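Local coordinates for hypothetical protein ST1444 (Sulfolobus tokodaii, PDB 2EO0) that probably resolves four-way DNA junctions as a magnesium-dependent, structure-specific endonuclease, nicking opposing strands during genetic recombination, at residues I54-V59 with K83-E88. Numbering follows the deposited sequence.
Sequences IILIEV and KRSGGE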
ATOM      1  N   ILE A  54       1.836   3.660   6.179  1.00 30.10           N
ATOM      2  CA  ILE A  54       1.204   2.460   5.637  1.00 32.19           C
ATOM      3  C   ILE A  54       0.405   1.737   6.706  1.00 36.96           C
ATOM      4  O   ILE A  54       0.964   1.365   7.749  1.00 36.26           O
ATOM      5  CB  ILE A  54       2.273   1.427   5.158  1.00 40.31           C
ATOM      6  CG1 ILE A  54       3.226   2.047   4.127  1.00 30.45           C
ATOM      7  CG2 ILE A  54       1.596   0.175   4.617  1.00 32.29           C
ATOM      8  CD1 ILE A  54       4.477   1.131   3.840  1.00 27.93           C
ATOM      9  N   ILE A  55      -0.886   1.526   6.471  1.00 28.80           N
ATOM     10  CA  ILE A  55      -1.663   0.770   7.445  1.00 36.27           C
ATOM     11  C   ILE A  55      -2.346  -0.414   6.777  1.00 41.88           C
ATOM     12  O   ILE A  55      -3.042  -0.296   5.755  1.00 44.14           O
ATOM     13  CB  ILE A  55      -2.679   1.646   8.222  1.00 40.81           C
ATOM     14  CG1 ILE A  55      -3.625   2.337   7.261  1.00 51.07           C
ATOM     15  CG2 ILE A  55      -1.919   2.724   9.057  1.00 29.29           C
ATOM     16  CD1 ILE A  55      -4.649   3.201   7.977  1.00 61.56           C
ATOM     17  N   LEU A  56      -2.089  -1.581   7.347  1.00 35.48           N
ATOM     18  CA  LEU A  56      -2.630  -2.808   6.825  1.00 40.75           C
ATOM     19  C   LEU A  56      -3.762  -3.296   7.729  1.00 43.31           C
ATOM     20  O   LEU A  56      -3.650  -3.261   8.967  1.00 42.11           O
ATOM     21  CB  LEU A  56      -1.494  -3.826   6.744  1.00 39.51           C
ATOM     22  CG  LEU A  56      -0.254  -3.314   5.978  1.00 33.22           C
ATOM     23  CD1 LEU A  56       0.884  -4.331   6.037  1.00 26.07           C
ATOM     24  CD2 LEU A  56      -0.645  -3.035   4.540  1.00 23.51           C
ATOM     25  N   ILE A  57      -4.866  -3.723   7.124  1.00 33.50           N
ATOM     26  CA  ILE A  57      -5.975  -4.201   7.921  1.00 31.11           C
ATOM     27  C   ILE A  57      -6.579  -5.484   7.412  1.00 33.36           C
ATOM     28  O   ILE A  57      -6.956  -5.605   6.252  1.00 41.38           O
ATOM     29  CB  ILE A  57      -7.108  -3.165   8.017  1.00 33.89           C
ATOM     30  CG1 ILE A  57      -6.548  -1.799   8.440  1.00 26.42           C
ATOM     31  CG2 ILE A  57      -8.150  -3.635   9.040  1.00 22.53           C
ATOM     32  CD1 ILE A  57      -7.543  -0.683   8.279  1.00 34.74           C
ATOM     33  N   GLU A  58      -6.663  -6.450   8.310  1.00 38.63           N
ATOM     34  CA  GLU A  58      -7.258  -7.737   8.020  1.00 28.21           C
ATOM     35  C   GLU A  58      -8.619  -7.652   8.734  1.00 28.64           C
ATOM     36  O   GLU A  58      -8.704  -7.332   9.919  1.00 27.45           O
ATOM     37  CB  GLU A  58      -6.351  -8.830   8.597  1.00 34.18           C
ATOM     38  CG  GLU A  58      -6.743 -10.273   8.312  1.00 40.77           C
ATOM     39  CD  GLU A  58      -6.936 -10.583   6.844  1.00 37.66           C
ATOM     40  OE1 GLU A  58      -6.213 -10.004   6.001  1.00 41.79           O
ATOM     41  OE2 GLU A  58      -7.817 -11.426   6.546  1.00 44.02           O
ATOM     42  N   VAL A  59      -9.685  -7.900   7.994  1.00 31.57           N
ATOM     43  CA  VAL A  59     -11.017  -7.828   8.549  1.00 29.35           C
ATOM     44  C   VAL A  59     -11.693  -9.182   8.703  1.00 28.16           C
ATOM     45  O   VAL A  59     -11.776  -9.956   7.766  1.00 33.81           O
ATOM     46  CB  VAL A  59     -11.917  -6.931   7.678  1.00 41.50           C
ATOM     47  CG1 VAL A  59     -13.312  -6.797   8.329  1.00 35.09           C
ATOM     48  CG2 VAL A  59     -11.239  -5.569   7.473  1.00 32.94           C
ATOM     49  N   LYS A  83       5.909  -7.170   7.540  1.00 40.46           N
ATOM     50  CA  LYS A  83       7.326  -6.901   7.789  1.00 45.16           C
ATOM     51  C   LYS A  83       8.008  -6.420   6.502  1.00 43.50           C
ATOM     52  O   LYS A  83       8.838  -5.510   6.528  1.00 41.84           O
ATOM     53  CB  LYS A  83       8.022  -8.156   8.314  1.00 42.40           C
ATOM     54  CG  LYS A  83       9.540  -8.057   8.285  1.00 60.26           C
ATOM     55  CD  LYS A  83      10.196  -9.329   8.808  1.00 68.17           C
ATOM     56  CE  LYS A  83      10.033  -9.437  10.321  1.00 70.00           C
ATOM     57  NZ  LYS A  83      10.775  -8.340  11.029  1.00 73.55           N
ATOM     58  N   ARG A  84       7.657  -7.034   5.379  1.00 39.47           N
ATOM     59  CA  ARG A  84       8.229  -6.616   4.110  1.00 43.77           C
ATOM     60  C   ARG A  84       7.873  -5.156   3.799  1.00 43.61           C
ATOM     61  O   ARG A  84       8.753  -4.318   3.553  1.00 34.94           O
ATOM     62  CB  ARG A  84       7.739  -7.513   2.953  1.00 47.91           C
ATOM     63  CG  ARG A  84       8.387  -8.898   2.870  1.00 48.13           C
ATOM     64  CD  ARG A  84       9.775  -8.874   3.493  1.00 74.56           C
ATOM     65  NE  ARG A  84      10.551  -7.688   3.100  1.00 84.58           N
ATOM     66  CZ  ARG A  84      11.546  -7.181   3.824  1.00 88.50           C
ATOM     67  NH1 ARG A  84      11.882  -7.766   4.969  1.00 93.61           N
ATOM     68  NH2 ARG A  84      12.181  -6.079   3.428  1.00 84.45           N
ATOM     69  N   SER A  85       6.573  -4.873   3.823  1.00 35.58           N
ATOM     70  CA  SER A  85       6.028  -3.557   3.525  1.00 30.54           C
ATOM     71  C   SER A  85       6.418  -2.509   4.534  1.00 33.44           C
ATOM     72  O   SER A  85       6.459  -1.319   4.221  1.00 41.90           O
ATOM     73  CB  SER A  85       4.514  -3.633   3.496  1.00 32.15           C
ATOM     74  OG  SER A  85       4.026  -3.693   4.821  1.00 40.22           O
ATOM     75  N   GLY A  86       6.686  -2.943   5.755  1.00 38.90           N
ATOM     76  CA  GLY A  86       7.049  -1.999   6.797  1.00 34.00           C
ATOM     77  C   GLY A  86       5.821  -1.250   7.291  1.00 39.76           C
ATOM     78  O   GLY A  86       5.942  -0.207   7.938  1.00 35.71           O
ATOM     79  N   GLY A  87       4.635  -1.783   6.994  1.00 34.65           N
ATOM     80  CA  GLY A  87       3.414  -1.123   7.433  1.00 45.91           C
ATOM     81  C   GLY A  87       2.846  -1.607   8.766  1.00 42.41           C
ATOM     82  O   GLY A  87       3.109  -2.721   9.199  1.00 40.95           O
ATOM     83  N   GLU A  88       2.079  -0.758   9.436  1.00 38.61           N
ATOM     84  CA  GLU A  88       1.470  -1.140  10.703  1.00 33.61           C
ATOM     85  C   GLU A  88       0.250  -1.994  10.405  1.00 31.27           C
ATOM     86  O   GLU A  88      -0.680  -1.554   9.732  1.00 31.82           O
ATOM     87  CB  GLU A  88       1.055   0.087  11.489  1.00 39.00           C
ATOM     88  CG  GLU A  88       2.114   0.578  12.418  1.00 53.46           C
ATOM     89  CD  GLU A  88       1.542   0.911  13.780  1.00 61.54           C
ATOM     90  OE1 GLU A  88       1.323  -0.019  14.597  1.00 53.32           O
ATOM     91  OE2 GLU A  88       1.300   2.111  14.018  1.00 62.94           O
TER
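Ile-54 lies over Gly-87: its CG2 is 3.6 Å from Gly-87 CA, while CG1, anti to the carbonyl carbon (chi1 -56°), carries CD1 on to the last helical turn, 3.2 Å from Ser-85 O. This approach depends on a bare CA, because a beta carbon built on Gly-87 would clash, 2.4 Å from Ile-54 CG2. Leu-56 points to the same side of its strand and brings CD1 to 3.4 Å from Ser-85 OG, in van der Waals contact. Set between the backbone N and the carbonyl carbon (chi1 76°), that hydroxyl accepts the N-H of Gly-87 at 3.0 Å from Gly-87 N to Ser-85 OG, an ST turn. Its single proton can be shared by, or alternate between, Phe-81 O and Ala-82 O, one turn back in the helix. With alanine at Ser-85, the Gly-87 N-H would probably lose its acceptor in the turn and Leu-56 CD1 the oxygen it rests on. Gly-86, with positive phi, takes the chain out of the helix, and Glu-88 begins the parallel pairing. Glu-88 N donates to Ile-54 O at 2.9 Å, and Glu-88 O receives the nearly straight bond from Leu-56 N (2.8 Å, 171° at the hydrogen), so Glu-88 brackets Ile-55. Glu-88 OE2 takes a hydrogen bond from Tyr-134 OH and forms a salt bridge with Lys-138 NZ, both on helix 128-143. The contact thus closes the crossover from strand 53-61 through helix 72-85 to strand 88-95 in the PDDEXK nuclease core; strand 53-61 leads on to Glu-58, which with Asp-45 and Glu-15 probably binds the magnesium ion. Strand 46-50 flanks strand 53-61 on its other edge, and Leu-49 of the second subunit packs against Ser-85.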